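Local coordinates for protein beta-Ala-His dipeptidase (Homo sapiens, PDB 3DLJ) that hydrolyses Xaa-His dipeptides, above all carnosine and anserine, as a secreted homodimeric metallopeptidase that uses two zinc ions per subunit, at residues A150-V155 with F474-F478; K15-I20 with A157-Q163. All coordinates share one frame; numbering follows the deposited sequence.

Interaction 1. Residues A150-V155 with F474-F478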
loop_
_atom_site.group_PDB
_atom_site.type_symbol
_atom_site.label_atom_id
_atom_site.label_comp_id
_atom_site.label_asym_id
_atom_site.label_seq_id
_atom_site.Cartn_x
_atom_site.Cartn_y
_atom_site.Cartn_z
ATOM N N ALA A 150 -13.376 -6.343 7.136
ATOM C CA ALA A 150 -13.865 -7.536 6.468
ATOM C C ALA A 150 -13.366 -8.811 7.162
ATOM O O ALA A 150 -14.143 -9.761 7.354
ATOM C CB ALA A 150 -13.483 -7.532 5.004
ATOM N N TRP A 151 -12.085 -8.810 7.532
ATOM C CA TRP A 151 -11.446 -9.864 8.332
ATOM C C TRP A 151 -12.061 -9.969 9.709
ATOM O O TRP A 151 -12.441 -11.068 10.139
ATOM C CB TRP A 151 -9.917 -9.611 8.458
ATOM C CG TRP A 151 -9.158 -10.686 9.204
ATOM C CD1 TRP A 151 -8.924 -10.733 10.554
ATOM C CD2 TRP A 151 -8.523 -11.864 8.650
ATOM N NE1 TRP A 151 -8.201 -11.867 10.876
ATOM C CE2 TRP A 151 -7.926 -12.566 9.732
ATOM C CE3 TRP A 151 -8.380 -12.381 7.348
ATOM C CZ2 TRP A 151 -7.206 -13.763 9.553
ATOM C CZ3 TRP A 151 -7.657 -13.582 7.173
ATOM C CH2 TRP A 151 -7.086 -14.249 8.269
ATOM N N ILE A 152 -12.170 -8.827 10.400
ATOM C CA ILE A 152 -12.785 -8.783 11.736
ATOM C C ILE A 152 -14.261 -9.211 11.707
ATOM O O ILE A 152 -14.727 -9.933 12.602
ATOM C CB ILE A 152 -12.619 -7.389 12.420
ATOM C CG1 ILE A 152 -11.179 -7.208 12.928
ATOM C CG2 ILE A 152 -13.650 -7.202 13.561
ATOM C CD1 ILE A 152 -10.794 -5.753 13.292
ATOM N N ASN A 153 -14.995 -8.753 10.694
ATOM C CA ASN A 153 -16.405 -9.096 10.549
ATOM C C ASN A 153 -16.596 -10.597 10.292
ATOM O O ASN A 153 -17.471 -11.189 10.888
ATOM C CB ASN A 153 -17.087 -8.239 9.463
ATOM C CG ASN A 153 -17.184 -6.743 9.845
ATOM O OD1 ASN A 153 -17.109 -6.394 10.996
ATOM N ND2 ASN A 153 -17.360 -5.879 8.861
ATOM N N ALA A 154 -15.778 -11.204 9.417
ATOM C CA ALA A 154 -15.747 -12.670 9.256
ATOM C C ALA A 154 -15.633 -13.433 10.596
ATOM O O ALA A 154 -16.406 -14.370 10.858
ATOM C CB ALA A 154 -14.630 -13.106 8.276
ATOM N N VAL A 155 -14.655 -13.056 11.414
ATOM C CA VAL A 155 -14.477 -13.643 12.748
ATOM C C VAL A 155 -15.726 -13.463 13.601
ATOM O O VAL A 155 -16.152 -14.389 14.284
ATOM C CB VAL A 155 -13.261 -13.038 13.509
ATOM C CG1 VAL A 155 -13.256 -13.519 14.956
ATOM C CG2 VAL A 155 -11.961 -13.419 12.845
ATOM N N PHE A 474 -12.743 -14.442 3.536
ATOM C CA PHE A 474 -12.000 -14.663 4.755
ATOM C C PHE A 474 -12.591 -15.807 5.603
ATOM O O PHE A 474 -11.852 -16.622 6.176
ATOM C CB PHE A 474 -11.863 -13.344 5.557
ATOM C CG PHE A 474 -10.920 -12.331 4.943
ATOM C CD1 PHE A 474 -9.814 -12.732 4.178
ATOM C CD2 PHE A 474 -11.108 -10.957 5.171
ATOM C CE1 PHE A 474 -8.920 -11.780 3.626
ATOM C CE2 PHE A 474 -10.210 -9.974 4.626
ATOM C CZ PHE A 474 -9.121 -10.393 3.863
ATOM N N ALA A 475 -13.918 -15.854 5.707
ATOM C CA ALA A 475 -14.612 -16.974 6.400
ATOM C C ALA A 475 -14.242 -18.372 5.823
ATOM O O ALA A 475 -13.822 -19.283 6.564
ATOM C CB ALA A 475 -16.124 -16.753 6.375
ATOM N N ALA A 476 -14.368 -18.528 4.506
ATOM C CA ALA A 476 -13.960 -19.760 3.822
ATOM C C ALA A 476 -12.475 -20.117 4.077
ATOM O O ALA A 476 -12.118 -21.301 4.235
ATOM C CB ALA A 476 -14.234 -19.643 2.315
ATOM N N PHE A 477 -11.636 -19.080 4.119
ATOM C CA PHE A 477 -10.195 -19.200 4.239
ATOM C C PHE A 477 -9.787 -19.761 5.600
ATOM O O PHE A 477 -8.905 -20.630 5.673
ATOM C CB PHE A 477 -9.546 -17.836 3.958
ATOM C CG PHE A 477 -8.049 -17.826 4.064
ATOM C CD1 PHE A 477 -7.255 -18.475 3.112
ATOM C CD2 PHE A 477 -7.421 -17.148 5.102
ATOM C CE1 PHE A 477 -5.860 -18.440 3.193
ATOM C CE2 PHE A 477 -6.027 -17.123 5.192
ATOM C CZ PHE A 477 -5.246 -17.772 4.232
ATOM N N PHE A 478 -10.437 -19.284 6.670
ATOM C CA PHE A 478 -10.227 -19.846 8.016
ATOM C C PHE A 478 -10.300 -21.368 7.956
ATOM O O PHE A 478 -9.453 -22.071 8.525
ATOM C CB PHE A 478 -11.268 -19.353 9.035
ATOM C CG PHE A 478 -11.262 -17.867 9.266
ATOM C CD1 PHE A 478 -12.379 -17.245 9.827
ATOM C CD2 PHE A 478 -10.178 -17.086 8.907
ATOM C CE1 PHE A 478 -12.409 -15.877 10.041
ATOM C CE2 PHE A 478 -10.204 -15.711 9.113
ATOM C CZ PHE A 478 -11.323 -15.107 9.683
#
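Trp151 and Ala154 of helix 141-160 face Phe474 and Ala475 of helix 464-482 where the axes of the two segments pass 9.3 Å apart at -61°, with the alpha carbons of Ala154 and Ala475 only 5.3 Å from each other. In this M20 peptidase the helices meet against the mixed sheet of the zinc-binding domain, and an aromatic cluster fills the crossing. With CG of Trp151 anti to the backbone N (chi1 -177°), the indole reaches across toward helix 464-482, with Phe474 at its edge and Phe478 over one face. Its six-membered ring drives an edge into the face of Phe474, CE3 lying over the ring centre with the planes at 70°. Phe478 in turn presents its own edge to the indole, CE2 standing 3.5 Å from Trp151 CH2. Both pairs are thus T-shaped, each setting edge C-H groups against a pi face. An alanine in place of Phe474 would probably open a gap beside the indole, leaving the Trp151 edge without the face it meets. Small Ala154 suits the point of close approach, its CB 3.8 Å from Ala475 N. Beyond the cluster Trp151 stacks on Phe107, and Phe474 touches Ser205. At the far end, Val155 CG2 meets Phe478 CZ at 3.6 Å.

Interaction 2. Residues K15-I20 with A157-Q163; sequences KVFQYI and AFRALEQ
Val16 and Tyr19, one turn apart on helix 13-22, meet the last turn of helix 141-160 through two differently aimed groups. Val16 sets CG2 over the centre of one face of the Phe158 ring, the methyl carbon 3.9 Å from the centroid and 4° off the normal, a nearly ideal CH-pi contact. With CG1 anti to the backbone N (chi1 166°), Val16 turns that branch to Ala157 CB, 4.0 Å away; the beta-branched fork thus meets both neighbours. Tyr19 offers a face instead: Ala157 CA sits over the ring, while Ala157 CB comes to 3.6 Å from Tyr19 CD2. The small methyl of Ala157 suits a place where Tyr19, Val16 and Ile20 all come close to CB. Farther out, the Tyr19 hydroxyl end passes Ala160, Tyr19 OH lying 3.4 Å from Ala160 CB. Leu161 and Tyr19 run past each other in opposite directions, CD2 of the leucine 4.0 Å from CD1 of the ring, and Leu161 CD1 packs 3.7 Å from Lys15 O. Tyr19 also stacks with His23, and Phe158 and Val16 both touch Ala475 of helix 464-482. Glu162 takes positive phi as the chain turns away; Gln163 N bonds to Phe158 O and Glu162 N to Arg159 O. These two bonds close the C-terminus of helix 141-160 in a Schellman motif, and it is this capped end that helix 13-22 packs against.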
loop_
_atom_site.group_PDB
_atom_site.type_symbol
_atom_site.label_atom_id
_atom_site.label_comp_id
_atom_site.label_asym_id
_atom_site.label_seq_id
_atom_site.Cartn_x
_atom_site.Cartn_y
_atom_site.Cartn_z
ATOM N N LYS A 15 -24.287 -20.912 6.999
ATOM C CA LYS A 15 -24.878 -20.114 8.072
ATOM C C LYS A 15 -24.067 -18.864 8.298
ATOM O O LYS A 15 -24.638 -17.789 8.452
ATOM C CB LYS A 15 -24.995 -20.925 9.367
ATOM C CG LYS A 15 -26.368 -21.531 9.545
ATOM C CD LYS A 15 -26.344 -23.042 9.659
ATOM C CE LYS A 15 -27.740 -23.618 9.497
ATOM N NZ LYS A 15 -27.725 -25.093 9.332
ATOM N N VAL A 16 -22.738 -19.011 8.305
ATOM C CA VAL A 16 -21.799 -17.878 8.339
ATOM C C VAL A 16 -22.039 -16.909 7.175
ATOM O O VAL A 16 -22.099 -15.719 7.382
ATOM C CB VAL A 16 -20.312 -18.354 8.353
ATOM C CG1 VAL A 16 -19.375 -17.210 8.042
ATOM C CG2 VAL A 16 -19.954 -18.935 9.689
ATOM N N PHE A 17 -22.202 -17.439 5.968
ATOM C CA PHE A 17 -22.496 -16.644 4.762
ATOM C C PHE A 17 -23.847 -15.944 4.867
ATOM O O PHE A 17 -23.962 -14.771 4.502
ATOM C CB PHE A 17 -22.474 -17.525 3.501
ATOM C CG PHE A 17 -21.083 -17.850 2.979
ATOM C CD1 PHE A 17 -19.953 -17.757 3.795
ATOM C CD2 PHE A 17 -20.913 -18.273 1.661
ATOM C CE1 PHE A 17 -18.690 -18.074 3.312
ATOM C CE2 PHE A 17 -19.644 -18.583 1.165
ATOM C CZ PHE A 17 -18.535 -18.492 1.996
ATOM N N GLN A 18 -24.861 -16.672 5.346
ATOM C CA GLN A 18 -26.183 -16.110 5.615
ATOM C C GLN A 18 -26.064 -14.924 6.569
ATOM O O GLN A 18 -26.645 -13.884 6.312
ATOM C CB GLN A 18 -27.145 -17.144 6.237
ATOM C CG GLN A 18 -27.496 -18.360 5.399
ATOM C CD GLN A 18 -28.264 -19.459 6.207
ATOM O OE1 GLN A 18 -28.945 -19.174 7.224
ATOM N NE2 GLN A 18 -28.161 -20.701 5.743
ATOM N N TYR A 19 -25.336 -15.106 7.676
ATOM C CA TYR A 19 -25.083 -14.048 8.684
ATOM C C TYR A 19 -24.491 -12.788 8.038
ATOM O O TYR A 19 -24.999 -11.683 8.218
ATOM C CB TYR A 19 -24.175 -14.571 9.825
ATOM C CG TYR A 19 -23.964 -13.602 10.975
ATOM C CD1 TYR A 19 -24.713 -13.694 12.159
ATOM C CD2 TYR A 19 -23.023 -12.579 10.872
ATOM C CE1 TYR A 19 -24.510 -12.779 13.224
ATOM C CE2 TYR A 19 -22.822 -11.680 11.892
ATOM C CZ TYR A 19 -23.561 -11.773 13.065
ATOM O OH TYR A 19 -23.301 -10.826 14.043
ATOM N N ILE A 20 -23.424 -12.972 7.276
ATOM C CA ILE A 20 -22.757 -11.874 6.567
ATOM C C ILE A 20 -23.738 -11.098 5.649
ATOM O O ILE A 20 -23.757 -9.875 5.690
ATOM C CB ILE A 20 -21.462 -12.361 5.828
ATOM C CG1 ILE A 20 -20.396 -12.812 6.842
ATOM C CG2 ILE A 20 -20.893 -11.261 4.954
ATOM C CD1 ILE A 20 -19.306 -13.838 6.302
ATOM N N ALA A 157 -18.769 -13.276 12.695
ATOM C CA ALA A 157 -19.841 -14.172 12.259
ATOM C C ALA A 157 -19.793 -15.555 12.930
ATOM O O ALA A 157 -20.821 -16.033 13.389
ATOM C CB ALA A 157 -19.856 -14.309 10.746
ATOM N N PHE A 158 -18.614 -16.191 12.976
ATOM C CA PHE A 158 -18.398 -17.445 13.726
ATOM C C PHE A 158 -18.668 -17.239 15.227
ATOM O O PHE A 158 -19.242 -18.091 15.886
ATOM C CB PHE A 158 -16.955 -17.963 13.558
ATOM C CG PHE A 158 -16.636 -18.529 12.196
ATOM C CD1 PHE A 158 -16.285 -17.697 11.144
ATOM C CD2 PHE A 158 -16.634 -19.908 11.980
ATOM C CE1 PHE A 158 -15.975 -18.218 9.891
ATOM C CE2 PHE A 158 -16.329 -20.426 10.727
ATOM C CZ PHE A 158 -15.989 -19.561 9.682
ATOM N N ARG A 159 -18.245 -16.100 15.756
ATOM C CA ARG A 159 -18.427 -15.784 17.172
ATOM C C ARG A 159 -19.905 -15.576 17.565
ATOM O O ARG A 159 -20.383 -16.144 18.554
ATOM C CB ARG A 159 -17.565 -14.565 17.558
ATOM C CG ARG A 159 -16.028 -14.785 17.419
ATOM C CD ARG A 159 -15.453 -15.791 18.448
ATOM N NE ARG A 159 -15.707 -15.325 19.806
ATOM C CZ ARG A 159 -16.043 -16.099 20.833
ATOM N NH1 ARG A 159 -16.169 -17.416 20.669
ATOM N NH2 ARG A 159 -16.278 -15.552 22.025
ATOM N N ALA A 160 -20.616 -14.748 16.799
ATOM C CA ALA A 160 -22.053 -14.538 16.996
ATOM C C ALA A 160 -22.848 -15.857 16.931
ATOM O O ALA A 160 -23.763 -16.067 17.716
ATOM C CB ALA A 160 -22.576 -13.551 15.985
ATOM N N LEU A 161 -22.488 -16.744 16.010
ATOM C CA LEU A 161 -23.191 -18.024 15.843
ATOM C C LEU A 161 -22.700 -19.162 16.744
ATOM O O LEU A 161 -23.204 -20.275 16.659
ATOM C CB LEU A 161 -23.143 -18.474 14.375
ATOM C CG LEU A 161 -23.759 -17.521 13.349
ATOM C CD1 LEU A 161 -23.437 -17.946 11.929
ATOM C CD2 LEU A 161 -25.258 -17.381 13.565
ATOM N N GLU A 162 -21.741 -18.874 17.617
ATOM C CA GLU A 162 -21.117 -19.881 18.485
ATOM C C GLU A 162 -20.607 -21.060 17.662
ATOM O O GLU A 162 -20.676 -22.221 18.068
ATOM C CB GLU A 162 -22.067 -20.340 19.605
ATOM C CG GLU A 162 -22.539 -19.205 20.508
ATOM C CD GLU A 162 -23.806 -19.549 21.276
ATOM O OE1 GLU A 162 -23.792 -20.548 22.034
ATOM O OE2 GLU A 162 -24.810 -18.808 21.128
ATOM N N GLN A 163 -20.107 -20.739 16.482
ATOM C CA GLN A 163 -19.415 -21.706 15.702
ATOM C C GLN A 163 -17.906 -21.593 15.981
ATOM O O GLN A 163 -17.321 -20.513 15.933
ATOM C CB GLN A 163 -19.752 -21.569 14.220
ATOM C CG GLN A 163 -19.084 -22.644 13.357
ATOM C CD GLN A 163 -19.571 -22.658 11.923
ATOM O OE1 GLN A 163 -20.628 -22.092 11.607
ATOM N NE2 GLN A 163 -18.809 -23.334 11.039
#

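Helix 141-160 serves both contacts: residues 150-155 cross helix 464-482 in interaction 1, and its C-terminal turn receives the N-terminal helix 13-22 in interaction 2. All touching residues of the first are buried, and aromatic rings set edge to face dominate there; the side chain of Phe474 lies about 13 Å from a zinc ion. The second lies farther from the chain's centre and away from the annotated sites; aliphatic carbons over ring faces mark its chemistry, and its outer part, with Lys15, Ala160 and Leu161, is exposed. The contacts join directly: Ala475 CB meets Val16 CG1 at 3.7 Å, and Phe478 CD1 meets Phe158 CE1 at 3.7 Å, so that apolar packing links the three helices.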